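PDB 3OG2: beta-galactosidase from Trichoderma reesei, which probably hydrolyses terminal non-reducing beta-D-galactose residues in beta-D-galactosides, as a glycoprotein of glycoside hydrolase family 35. Local coordinates for residues R591-K596 with L600-D605; D580-N585 with G616-I621; N627-G632 with H644-I649; L57-F62 with G984-E989. All blocks are in the same frame, centred on the assembly; numbering follows the deposited sequence. Where two conformers were deposited one is given.

Interaction 1: residues R591-K596 with L600-D605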
loop_
_atom_site.group_PDB
_atom_site.type_symbol
_atom_site.label_atom_id
_atom_site.label_comp_id
_atom_site.label_asym_id
_atom_site.label_seq_id
_atom_site.Cartn_x
_atom_site.Cartn_y
_atom_site.Cartn_z
ATOM N N ARG A 591 3.630 19.873 -4.653
ATOM C CA ARG A 591 3.411 18.896 -5.699
ATOM C C ARG A 591 4.325 19.131 -6.880
ATOM O O ARG A 591 4.831 18.148 -7.444
ATOM C CB ARG A 591 1.949 18.958 -6.208
ATOM C CG ARG A 591 0.958 18.518 -5.129
ATOM C CD ARG A 591 -0.500 18.760 -5.682
ATOM N NE ARG A 591 -1.407 18.323 -4.622
ATOM C CZ ARG A 591 -1.771 17.072 -4.423
ATOM N NH1 ARG A 591 -1.402 16.075 -5.221
ATOM N NH2 ARG A 591 -2.562 16.821 -3.384
ATOM N N SER A 592 4.511 20.367 -7.302
ATOM C CA SER A 592 5.271 20.617 -8.542
ATOM C C SER A 592 5.590 22.094 -8.604
ATOM O O SER A 592 4.956 22.923 -7.944
ATOM C CB SER A 592 4.423 20.261 -9.767
ATOM O OG SER A 592 3.249 21.067 -9.863
ATOM N N VAL A 593 6.527 22.427 -9.462
ATOM C CA VAL A 593 6.803 23.792 -9.895
ATOM C C VAL A 593 6.883 23.791 -11.417
ATOM O O VAL A 593 7.181 22.747 -12.060
ATOM C CB VAL A 593 8.112 24.351 -9.307
ATOM C CG1 VAL A 593 7.975 24.430 -7.785
ATOM C CG2 VAL A 593 9.308 23.507 -9.758
ATOM N N ALA A 594 6.640 24.965 -11.990
ATOM C CA ALA A 594 6.795 25.128 -13.439
ATOM C C ALA A 594 7.177 26.586 -13.673
ATOM O O ALA A 594 6.825 27.491 -12.889
ATOM C CB ALA A 594 5.530 24.755 -14.194
ATOM N N ILE A 595 7.909 26.783 -14.776
ATOM C CA ILE A 595 8.270 28.125 -15.179
ATOM C C ILE A 595 7.470 28.485 -16.423
ATOM O O ILE A 595 7.416 27.698 -17.364
ATOM C CB ILE A 595 9.758 28.302 -15.538
ATOM C CG1 ILE A 595 10.722 28.197 -14.356
ATOM C CG2 ILE A 595 9.935 29.620 -16.284
ATOM C CD1 ILE A 595 10.165 28.812 -13.084
ATOM N N LYS A 596 6.884 29.665 -16.435
ATOM C CA LYS A 596 6.238 30.107 -17.677
ATOM C C LYS A 596 6.567 31.593 -17.796
ATOM O O LYS A 596 6.143 32.413 -16.966
ATOM C CB LYS A 596 4.739 29.874 -17.714
ATOM C CG LYS A 596 4.127 30.674 -18.865
ATOM C CD LYS A 596 3.553 29.792 -19.952
ATOM C CE LYS A 596 3.184 30.628 -21.179
ATOM N NZ LYS A 596 1.978 31.475 -20.997
ATOM N N LEU A 600 7.299 31.816 -11.769
ATOM C CA LEU A 600 7.398 30.502 -11.142
ATOM C C LEU A 600 6.036 30.140 -10.569
ATOM O O LEU A 600 5.495 30.898 -9.744
ATOM C CB LEU A 600 8.415 30.553 -10.012
ATOM C CG LEU A 600 8.530 29.273 -9.158
ATOM C CD1 LEU A 600 9.144 28.147 -9.969
ATOM C CD2 LEU A 600 9.342 29.500 -7.889
ATOM N N SER A 601 5.482 29.015 -10.996
ATOM C CA SER A 601 4.158 28.564 -10.579
ATOM C C SER A 601 4.328 27.356 -9.683
ATOM O O SER A 601 4.979 26.395 -10.115
ATOM C CB SER A 601 3.380 28.208 -11.850
ATOM O OG SER A 601 2.065 27.769 -11.584
ATOM N N VAL A 602 3.782 27.358 -8.502
ATOM C CA VAL A 602 3.909 26.270 -7.553
ATOM C C VAL A 602 2.518 25.646 -7.342
ATOM O O VAL A 602 1.563 26.400 -7.118
ATOM C CB VAL A 602 4.440 26.826 -6.225
ATOM C CG1 VAL A 602 4.637 25.682 -5.226
ATOM C CG2 VAL A 602 5.736 27.620 -6.427
ATOM N N GLN A 603 2.457 24.335 -7.350
ATOM C CA GLN A 603 1.256 23.658 -6.902
ATOM C C GLN A 603 1.504 23.076 -5.514
ATOM O O GLN A 603 2.503 22.358 -5.366
ATOM C CB GLN A 603 0.883 22.541 -7.905
ATOM C CG GLN A 603 0.508 23.092 -9.282
ATOM C CD GLN A 603 -0.710 24.000 -9.287
ATOM O OE1 GLN A 603 -0.622 25.144 -9.804
ATOM N NE2 GLN A 603 -1.849 23.530 -8.764
ATOM N N ALA A 604 0.646 23.378 -4.572
ATOM C CA ALA A 604 0.911 23.064 -3.173
ATOM C C ALA A 604 -0.391 22.734 -2.428
ATOM O O ALA A 604 -1.441 23.206 -2.870
ATOM C CB ALA A 604 1.553 24.259 -2.508
ATOM N N ASP A 605 -0.258 21.984 -1.354
ATOM C CA ASP A 605 -1.383 21.774 -0.452
ATOM C C ASP A 605 -1.025 22.330 0.928
ATOM O O ASP A 605 0.128 22.271 1.345
ATOM C CB ASP A 605 -1.762 20.303 -0.277
ATOM C CG ASP A 605 -2.378 19.707 -1.529
ATOM O OD1 ASP A 605 -2.111 20.153 -2.658
ATOM O OD2 ASP A 605 -3.191 18.714 -1.378
HETATM O O HOH W 1 3.608 23.672 -11.139
#
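R591 and D605 tie one end of a beta hairpin together with a two-point salt bridge. Followed outward, the R591 side chain begins with CB, 3.5 Å from Q603 O. CG lies beside the backbone N, opposite the carbonyl carbon (chi1 -66°), and the chain then runs extended to NE. R591 CD passes D605 OD1 at 3.7 Å. R591 NE donates to D605 OD1 at 2.8 Å, and R591 NH2 donates to D605 OD2 at 2.8 Å. The grip is side-on, and both bonds are nearly straight. The carboxylate oxygens lie near the guanidinium plane, but the nitrogens meet them from above the carboxylate plane. The two planes are therefore turned 48° apart. NH1 goes to H63 and NH2 also reaches D60, so several partners fix the rotation of the group. D605 is held further by T983 and G984. A leucine at R591 would probably leave the D605 carboxylate without its charged mate and H63 without this donor.

Along the strands, A594 and S601 are hydrogen-bonded both ways. A water bridges S592 OG and S601 O. Among the side chains that point to the other face, V593 CG1 and V602 CG2 lie side by side, 4.1 Å apart. Near R591 the ladder is irregular. R591 N donates to Q603 O at 2.8 Å, while S592 N reaches the same Q603 O only weakly, at 3.4 Å. Q603 N answers to S592 O. Two residues facing one make a classic beta bulge, here in an antiparallel hairpin whose strand 589-596 is outermost in its sheet.

Interaction 2: residues D580-N585 with G616-I621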
loop_
_atom_site.group_PDB
_atom_site.type_symbol
_atom_site.label_atom_id
_atom_site.label_comp_id
_atom_site.label_asym_id
_atom_site.label_seq_id
_atom_site.Cartn_x
_atom_site.Cartn_y
_atom_site.Cartn_z
ATOM N N ASP A 580 17.891 19.643 -11.609
ATOM C CA ASP A 580 17.554 21.054 -11.413
ATOM C C ASP A 580 16.297 21.113 -10.561
ATOM O O ASP A 580 15.357 20.310 -10.741
ATOM C CB ASP A 580 17.287 21.704 -12.769
ATOM C CG ASP A 580 18.529 21.841 -13.617
ATOM O OD1 ASP A 580 19.640 21.572 -13.144
ATOM O OD2 ASP A 580 18.345 22.232 -14.800
ATOM N N SER A 581 16.263 22.030 -9.623
ATOM C CA SER A 581 15.183 22.041 -8.638
ATOM C C SER A 581 14.929 23.467 -8.103
ATOM O O SER A 581 15.687 24.375 -8.456
ATOM C CB SER A 581 15.554 21.127 -7.464
ATOM O OG SER A 581 16.604 21.727 -6.697
ATOM N N VAL A 582 13.911 23.611 -7.277
ATOM C CA VAL A 582 13.795 24.787 -6.416
ATOM C C VAL A 582 13.537 24.217 -5.030
ATOM O O VAL A 582 12.915 23.146 -4.879
ATOM C CB VAL A 582 12.673 25.750 -6.819
ATOM C CG1 VAL A 582 12.827 26.224 -8.265
ATOM C CG2 VAL A 582 11.315 25.102 -6.619
ATOM N N ILE A 583 14.051 24.869 -4.020
ATOM C CA ILE A 583 13.908 24.409 -2.654
ATOM C C ILE A 583 12.829 25.257 -1.982
ATOM O O ILE A 583 12.888 26.480 -2.098
ATOM C CB ILE A 583 15.226 24.502 -1.871
ATOM C CG1 ILE A 583 16.319 23.618 -2.509
ATOM C CG2 ILE A 583 15.020 24.150 -0.410
ATOM C CD1 ILE A 583 17.717 23.869 -2.009
ATOM N N ILE A 584 11.844 24.597 -1.365
ATOM C CA ILE A 584 10.750 25.375 -0.756
ATOM C C ILE A 584 10.634 24.971 0.702
ATOM O O ILE A 584 10.531 23.778 1.024
ATOM C CB ILE A 584 9.423 25.171 -1.520
ATOM C CG1 ILE A 584 9.562 25.673 -2.958
ATOM C CG2 ILE A 584 8.241 25.819 -0.762
ATOM C CD1 ILE A 584 8.359 25.568 -3.862
ATOM N N ASN A 585 10.626 25.985 1.576
ATOM C CA ASN A 585 10.429 25.755 3.011
ATOM C C ASN A 585 8.985 26.139 3.360
ATOM O O ASN A 585 8.658 27.362 3.270
ATOM C CB ASN A 585 11.450 26.583 3.781
ATOM C CG ASN A 585 11.170 26.671 5.261
ATOM O OD1 ASN A 585 10.491 25.811 5.825
ATOM N ND2 ASN A 585 11.696 27.746 5.876
ATOM N N GLY A 616 16.415 29.589 -4.283
ATOM C CA GLY A 616 16.959 29.200 -5.584
ATOM C C GLY A 616 16.072 29.637 -6.707
ATOM O O GLY A 616 15.571 28.833 -7.483
ATOM N N ILE A 617 15.818 30.921 -6.843
ATOM C CA ILE A 617 14.965 31.428 -7.911
ATOM C C ILE A 617 15.633 31.318 -9.278
ATOM O O ILE A 617 16.723 31.850 -9.378
ATOM C CB ILE A 617 14.665 32.921 -7.582
ATOM C CG1 ILE A 617 14.165 33.130 -6.142
ATOM C CG2 ILE A 617 13.723 33.443 -8.652
ATOM C CD1 ILE A 617 13.022 32.258 -5.781
ATOM N N PRO A 618 15.024 30.669 -10.284
ATOM C CA PRO A 618 15.709 30.544 -11.569
ATOM C C PRO A 618 15.939 31.945 -12.147
ATOM O O PRO A 618 15.244 32.970 -11.901
ATOM C CB PRO A 618 14.759 29.716 -12.420
ATOM C CG PRO A 618 13.743 29.164 -11.493
ATOM C CD PRO A 618 13.703 30.050 -10.264
ATOM N N LYS A 619 16.990 32.000 -12.976
ATOM C CA LYS A 619 17.386 33.262 -13.583
ATOM C C LYS A 619 16.272 33.890 -14.389
ATOM O O LYS A 619 15.600 33.186 -15.143
ATOM C CB LYS A 619 18.574 33.034 -14.510
ATOM C CG LYS A 619 19.326 34.319 -14.827
ATOM C CD LYS A 619 20.809 34.142 -14.466
ATOM C CE LYS A 619 21.371 35.425 -13.870
ATOM N NZ LYS A 619 21.983 35.195 -12.529
ATOM N N GLY A 620 16.056 35.197 -14.287
ATOM C CA GLY A 620 15.021 35.760 -15.151
ATOM C C GLY A 620 13.620 35.656 -14.587
ATOM O O GLY A 620 12.633 36.175 -15.153
ATOM N N ILE A 621 13.425 34.975 -13.456
ATOM C CA ILE A 621 12.040 34.872 -12.937
ATOM C C ILE A 621 11.769 35.932 -11.886
ATOM O O ILE A 621 12.558 36.154 -10.961
ATOM C CB ILE A 621 11.861 33.476 -12.335
ATOM C CG1 ILE A 621 11.695 32.374 -13.374
ATOM C CG2 ILE A 621 10.711 33.443 -11.333
ATOM C CD1 ILE A 621 11.562 32.661 -14.837
HETATM O O HOH W 2 15.785 26.995 -9.426
#
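V582 meets the loop after strand 612-615 through one methyl group, CG1. In the conformer given, one of two deposited, V582 CG1 lies 3.9 Å from G616 O and 4.4 Å from P618 CD. These are loose touches. A water makes the polar link. It donates to S581 O at 2.8 Å and to G616 O at 2.7 Å, so both carbonyls share it.

The next shell sets these groups in place. V582 also packs on V593 and P561, and P618 rests on I595. Just beyond V582, the backbone of I583 is hydrogen-bonded to I615, which brings the loop close. G616 has backbone angles (phi 94°, psi 59°) that would press a CB against the carbonyl O of I615, so glycine suits the site.

Further out, the loop turns back on itself. I621 N donates to P618 O at 3.1 Å and closes a type II beta turn. G620 takes the third position of that turn, with positive phi, as glycine commonly does. The contact thus joins the entry to strand 583-585 with the turn-bearing loop that leaves its antiparallel neighbour, strand 612-615, in the sheet of beta-galactosidase domain 3.

Interaction 3: residues N627-G632 with H644-I649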
loop_
_atom_site.group_PDB
_atom_site.type_symbol
_atom_site.label_atom_id
_atom_site.label_comp_id
_atom_site.label_asym_id
_atom_site.label_seq_id
_atom_site.Cartn_x
_atom_site.Cartn_y
_atom_site.Cartn_z
ATOM N N ASN A 627 -0.902 27.759 -6.758
ATOM C CA ASN A 627 -2.220 27.172 -7.114
ATOM C C ASN A 627 -2.995 28.113 -8.015
ATOM O O ASN A 627 -4.180 28.345 -7.855
ATOM C CB ASN A 627 -3.034 26.806 -5.886
ATOM C CG ASN A 627 -2.302 25.733 -5.088
ATOM O OD1 ASN A 627 -1.408 25.077 -5.567
ATOM N ND2 ASN A 627 -2.727 25.556 -3.826
ATOM N N GLY A 628 -2.251 28.658 -8.977
ATOM C CA GLY A 628 -2.890 29.456 -10.020
ATOM C C GLY A 628 -3.136 30.896 -9.611
ATOM O O GLY A 628 -3.723 31.618 -10.426
ATOM N N LYS A 629 -2.751 31.346 -8.435
ATOM C CA LYS A 629 -3.054 32.701 -8.017
ATOM C C LYS A 629 -1.736 33.454 -7.846
ATOM O O LYS A 629 -0.863 33.052 -7.063
ATOM C CB LYS A 629 -3.795 32.679 -6.674
ATOM C CG LYS A 629 -5.198 32.113 -6.554
ATOM C CD LYS A 629 -5.705 32.148 -5.119
ATOM C CE LYS A 629 -6.002 33.513 -4.525
ATOM N NZ LYS A 629 -6.116 33.541 -3.026
ATOM N N GLU A 630 -1.563 34.548 -8.581
ATOM C CA GLU A 630 -0.339 35.327 -8.450
ATOM C C GLU A 630 -0.282 35.925 -7.045
ATOM O O GLU A 630 -1.306 36.262 -6.480
ATOM C CB GLU A 630 -0.251 36.429 -9.524
ATOM C CG GLU A 630 1.223 36.812 -9.719
ATOM C CD GLU A 630 1.507 38.236 -10.116
ATOM O OE1 GLU A 630 0.681 38.743 -10.920
ATOM O OE2 GLU A 630 2.522 38.845 -9.683
ATOM N N LEU A 631 0.912 36.084 -6.529
ATOM C CA LEU A 631 1.082 36.843 -5.287
ATOM C C LEU A 631 2.471 37.406 -5.124
ATOM O O LEU A 631 3.442 36.969 -5.713
ATOM C CB LEU A 631 0.732 36.011 -4.079
ATOM C CG LEU A 631 1.774 34.972 -3.623
ATOM C CD1 LEU A 631 1.286 34.433 -2.311
ATOM C CD2 LEU A 631 1.949 33.933 -4.713
ATOM N N GLY A 632 2.462 38.460 -4.325
ATOM C CA GLY A 632 3.737 39.104 -4.030
ATOM C C GLY A 632 4.533 38.330 -3.024
ATOM O O GLY A 632 4.144 37.298 -2.465
ATOM N N HIS A 644 3.128 34.694 1.309
ATOM C CA HIS A 644 2.074 34.385 2.281
ATOM C C HIS A 644 0.790 34.068 1.546
ATOM O O HIS A 644 -0.130 34.898 1.529
ATOM C CB HIS A 644 1.866 35.616 3.210
ATOM C CG HIS A 644 3.158 35.951 3.890
ATOM N ND1 HIS A 644 3.580 35.272 5.033
ATOM C CD2 HIS A 644 4.153 36.814 3.608
ATOM C CE1 HIS A 644 4.756 35.720 5.428
ATOM N NE2 HIS A 644 5.121 36.667 4.579
ATOM N N PRO A 645 0.715 32.921 0.895
ATOM C CA PRO A 645 -0.519 32.567 0.179
ATOM C C PRO A 645 -1.701 32.538 1.137
ATOM O O PRO A 645 -1.633 32.214 2.341
ATOM C CB PRO A 645 -0.241 31.172 -0.384
ATOM C CG PRO A 645 0.931 30.667 0.384
ATOM C CD PRO A 645 1.730 31.857 0.846
ATOM N N ALA A 646 -2.866 32.858 0.572
ATOM C CA ALA A 646 -4.131 32.765 1.300
ATOM C C ALA A 646 -4.350 31.321 1.697
ATOM O O ALA A 646 -4.224 30.422 0.862
ATOM C CB ALA A 646 -5.299 33.244 0.434
ATOM N N ILE A 647 -4.627 31.082 2.955
ATOM C CA ILE A 647 -4.971 29.748 3.446
ATOM C C ILE A 647 -6.155 29.884 4.391
ATOM O O ILE A 647 -5.986 30.349 5.508
ATOM C CB ILE A 647 -3.781 29.053 4.158
ATOM C CG1 ILE A 647 -2.562 28.961 3.230
ATOM C CG2 ILE A 647 -4.201 27.706 4.753
ATOM C CD1 ILE A 647 -1.284 28.700 3.984
ATOM N N GLU A 648 -7.331 29.533 3.941
ATOM C CA GLU A 648 -8.498 29.488 4.817
ATOM C C GLU A 648 -8.842 28.015 4.988
ATOM O O GLU A 648 -8.983 27.309 3.967
ATOM C CB GLU A 648 -9.639 30.230 4.154
ATOM C CG GLU A 648 -9.254 31.651 3.724
ATOM C CD GLU A 648 -9.828 32.584 4.786
ATOM O OE1 GLU A 648 -10.664 33.451 4.449
ATOM O OE2 GLU A 648 -9.369 32.322 5.925
ATOM N N ILE A 649 -8.959 27.532 6.216
ATOM C CA ILE A 649 -9.395 26.138 6.446
ATOM C C ILE A 649 -10.825 26.220 6.975
ATOM O O ILE A 649 -11.045 26.715 8.100
ATOM C CB ILE A 649 -8.455 25.427 7.429
ATOM C CG1 ILE A 649 -6.984 25.484 6.976
ATOM C CG2 ILE A 649 -8.889 23.987 7.734
ATOM C CD1 ILE A 649 -6.706 24.828 5.637
HETATM O O HOH W 3 -2.873 33.860 -2.005
HETATM O O HOH W 4 2.997 37.216 -0.067
#
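L631 and P645 form the close-packed part of this surface contact. L631 CD1 sits over the N-CA bond of the proline, 3.6 Å from P645 N. L631 CD1 is also 4.1 Å from P645 CB and 3.9 Å from H644 C. One methyl therefore covers the start of the P645 ring and the peptide group before it. The torsion of L631 explains the reach: CG stands between the backbone N and the carbonyl carbon (chi1 77°), which sends CD1 toward the loop. L631 also rests on L624 and V626, and P645 rests on F606. The apolar touch is thus continuous with the side chains of strand 623-626 and a nearby loop.

To one side of L631 the contact is looser. The K629 chain bends at chi3 (69°), and K629 NZ comes within 3.6 Å of A646 CB. This is a touch between an ammonium and a methyl, with no bond between them. A water accepts from A646 N at 2.8 Å and only weakly from K629 NZ, at 3.4 Å. Beyond L631, a second water spans the segments. It donates to G632 O at 2.7 Å and accepts from H644 N at 2.9 Å. K629, G632, H644 and A646 are all exposed. H644 and P645 also touch a crystal neighbour, which may influence how this loop lies.

The chemistry is that of a small apolar anchor with water at its margins. The two segments exchange no direct hydrogen bond or salt bridge. Strand 629-635 and the loop after strand 641-643 are joined here mainly by one leucine methyl and two bridging waters.

Interaction 4: residues L57-F62 with G984-E989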
loop_
_atom_site.group_PDB
_atom_site.type_symbol
_atom_site.label_atom_id
_atom_site.label_comp_id
_atom_site.label_asym_id
_atom_site.label_seq_id
_atom_site.Cartn_x
_atom_site.Cartn_y
_atom_site.Cartn_z
ATOM N N LEU A 57 -7.097 9.911 -9.179
ATOM C CA LEU A 57 -6.305 10.068 -7.961
ATOM C C LEU A 57 -4.932 9.419 -8.048
ATOM O O LEU A 57 -4.123 9.644 -7.142
ATOM C CB LEU A 57 -7.071 9.455 -6.761
ATOM C CG LEU A 57 -8.153 10.415 -6.231
ATOM C CD1 LEU A 57 -8.945 9.674 -5.150
ATOM C CD2 LEU A 57 -7.547 11.711 -5.679
ATOM N N TYR A 58 -4.622 8.660 -9.102
ATOM C CA TYR A 58 -3.243 8.151 -9.143
ATOM C C TYR A 58 -2.225 9.258 -9.137
ATOM O O TYR A 58 -1.189 9.139 -8.461
ATOM C CB TYR A 58 -3.054 7.286 -10.390
ATOM C CG TYR A 58 -3.875 6.010 -10.388
ATOM C CD1 TYR A 58 -4.027 5.268 -9.208
ATOM C CD2 TYR A 58 -4.479 5.584 -11.567
ATOM C CE1 TYR A 58 -4.800 4.094 -9.214
ATOM C CE2 TYR A 58 -5.244 4.397 -11.584
ATOM C CZ TYR A 58 -5.387 3.682 -10.409
ATOM O OH TYR A 58 -6.130 2.491 -10.400
ATOM N N LEU A 59 -2.484 10.373 -9.809
ATOM C CA LEU A 59 -1.514 11.459 -9.830
ATOM C C LEU A 59 -1.348 12.055 -8.448
ATOM O O LEU A 59 -0.254 12.514 -8.089
ATOM C CB LEU A 59 -1.936 12.554 -10.824
ATOM C CG LEU A 59 -0.906 13.647 -11.063
ATOM C CD1 LEU A 59 0.456 13.164 -11.587
ATOM C CD2 LEU A 59 -1.503 14.703 -12.004
ATOM N N ASP A 60 -2.414 12.101 -7.654
ATOM C CA ASP A 60 -2.267 12.554 -6.259
ATOM C C ASP A 60 -1.278 11.705 -5.520
ATOM O O ASP A 60 -0.354 12.233 -4.858
ATOM C CB ASP A 60 -3.653 12.522 -5.591
ATOM C CG ASP A 60 -3.553 13.034 -4.167
ATOM O OD1 ASP A 60 -2.961 14.125 -3.943
ATOM O OD2 ASP A 60 -4.081 12.379 -3.239
ATOM N N VAL A 61 -1.422 10.387 -5.598
ATOM C CA VAL A 61 -0.461 9.573 -4.841
ATOM C C VAL A 61 0.898 9.698 -5.486
ATOM O O VAL A 61 1.915 9.756 -4.727
ATOM C CB VAL A 61 -1.063 8.171 -4.764
ATOM C CG1 VAL A 61 -2.089 8.076 -3.640
ATOM C CG2 VAL A 61 -1.764 7.831 -6.061
ATOM N N PHE A 62 1.060 9.762 -6.789
ATOM C CA PHE A 62 2.399 9.917 -7.372
ATOM C C PHE A 62 3.029 11.236 -6.977
ATOM O O PHE A 62 4.244 11.279 -6.747
ATOM C CB PHE A 62 2.356 9.813 -8.896
ATOM C CG PHE A 62 2.261 8.428 -9.491
ATOM C CD1 PHE A 62 1.143 8.051 -10.216
ATOM C CD2 PHE A 62 3.257 7.496 -9.362
ATOM C CE1 PHE A 62 1.059 6.778 -10.783
ATOM C CE2 PHE A 62 3.193 6.230 -9.920
ATOM C CZ PHE A 62 2.093 5.858 -10.656
ATOM N N GLY A 984 -3.783 21.890 -4.313
ATOM C CA GLY A 984 -3.312 22.222 -5.647
ATOM C C GLY A 984 -3.286 20.973 -6.521
ATOM O O GLY A 984 -2.647 21.006 -7.560
ATOM N N ARG A 985 -3.983 19.898 -6.107
ATOM C CA ARG A 985 -4.051 18.686 -6.911
ATOM C C ARG A 985 -4.782 18.903 -8.202
ATOM O O ARG A 985 -5.526 19.896 -8.383
ATOM C CB ARG A 985 -4.792 17.593 -6.112
ATOM C CG ARG A 985 -6.298 17.902 -6.024
ATOM C CD ARG A 985 -6.957 16.897 -5.074
ATOM N NE ARG A 985 -8.350 17.340 -4.855
ATOM C CZ ARG A 985 -9.208 16.636 -4.124
ATOM N NH1 ARG A 985 -8.861 15.480 -3.560
ATOM N NH2 ARG A 985 -10.446 17.102 -3.949
ATOM N N GLU A 986 -4.652 17.956 -9.122
ATOM C CA GLU A 986 -5.502 17.925 -10.305
ATOM C C GLU A 986 -6.870 17.420 -9.878
ATOM O O GLU A 986 -7.037 16.605 -8.960
ATOM C CB GLU A 986 -4.923 17.009 -11.385
ATOM C CG GLU A 986 -3.590 17.432 -11.938
ATOM C CD GLU A 986 -3.463 18.775 -12.589
ATOM O OE1 GLU A 986 -4.362 19.090 -13.406
ATOM O OE2 GLU A 986 -2.511 19.549 -12.355
ATOM N N ARG A 987 -7.910 17.920 -10.527
ATOM C CA ARG A 987 -9.282 17.653 -10.121
ATOM C C ARG A 987 -9.626 16.172 -10.193
ATOM O O ARG A 987 -9.177 15.453 -11.090
ATOM C CB ARG A 987 -10.236 18.492 -11.011
ATOM C CG ARG A 987 -10.258 19.954 -10.530
ATOM C CD ARG A 987 -11.449 20.782 -10.919
ATOM N NE ARG A 987 -11.102 21.896 -11.764
ATOM C CZ ARG A 987 -10.040 22.446 -12.295
ATOM N NH1 ARG A 987 -8.798 22.018 -12.139
ATOM N NH2 ARG A 987 -10.241 23.535 -13.055
ATOM N N VAL A 988 -10.452 15.755 -9.234
ATOM C CA VAL A 988 -10.918 14.377 -9.143
ATOM C C VAL A 988 -12.234 14.222 -9.900
ATOM O O VAL A 988 -13.193 14.906 -9.631
ATOM C CB VAL A 988 -11.125 13.929 -7.692
ATOM C CG1 VAL A 988 -11.535 12.445 -7.617
ATOM C CG2 VAL A 988 -9.882 14.160 -6.843
ATOM N N GLU A 989 -12.219 13.312 -10.852
ATOM C CA GLU A 989 -13.416 13.053 -11.634
ATOM C C GLU A 989 -14.203 11.941 -10.999
ATOM O O GLU A 989 -13.633 10.909 -10.566
ATOM C CB GLU A 989 -13.001 12.619 -13.047
ATOM C CG GLU A 989 -12.269 13.777 -13.747
ATOM C CD GLU A 989 -12.295 13.574 -15.236
ATOM O OE1 GLU A 989 -13.220 12.840 -15.668
ATOM O OE2 GLU A 989 -11.396 14.138 -15.915
HETATM O O HOH W 5 -6.346 14.260 -2.794
#
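L57 and V988 have their CA atoms 6.4 Å apart, and D60 and R985 repeat that spacing. Residues 58-62 lie in helix 58-66, where V61 N and F62 N bond back to L57 O and Y58 O. Residues 984-989 form an irregular, largely extended chain beside it.

L57 CD2 meets V988 CG2 at 3.6 Å. The same V988 CG2 lies over the centre of the R985 guanidinium, 3.6 Å above its plane, so one methyl touches both L57 and the arginine. L59 CD2 presses on E986 CG at 3.4 Å, using the aliphatic part of the bent glutamate chain. D60 and R985 carry opposite charges, yet D60 OD2 and R985 NH1 are 5.7 Å apart. A water links them, accepting from R985 NH1 at 2.9 Å and donating weakly to D60 OD2 at 3.0 Å. Their strong partners lie elsewhere: R591, K64 and R352 for D60, and E945 for R985.

Helix 58-66 makes the beta-alpha-beta crossover between parallel strands 38-47 and 72-76 of the TIM barrel. F62 packs on helix 98-107, while the chain after strand 981-982 runs past L57, L59 and D60.

How the interactions relate
Interactions 1, 2 and 3 all reach one mixed sheet, largely that of domain 3. The centres of interactions 1 and 2 are 11 Å apart, and those of 1 and 3 are 12 Å apart. Interaction 1 lies between the others: V593 packs on V582, and the backbone of V602 bonds to N627. Interactions 2 and 3 do not touch. Along the chain, the hairpin of interaction 1 falls between the two segments of interaction 2, and interaction 3 follows. Interaction 4 spans them all, joining the TIM barrel near the N terminus to residues near the C terminus. The R591-D60 salt bridge and the Q603-G984 bond connect it to interaction 1. The hairpin thus meets both barrel and C-terminal chain.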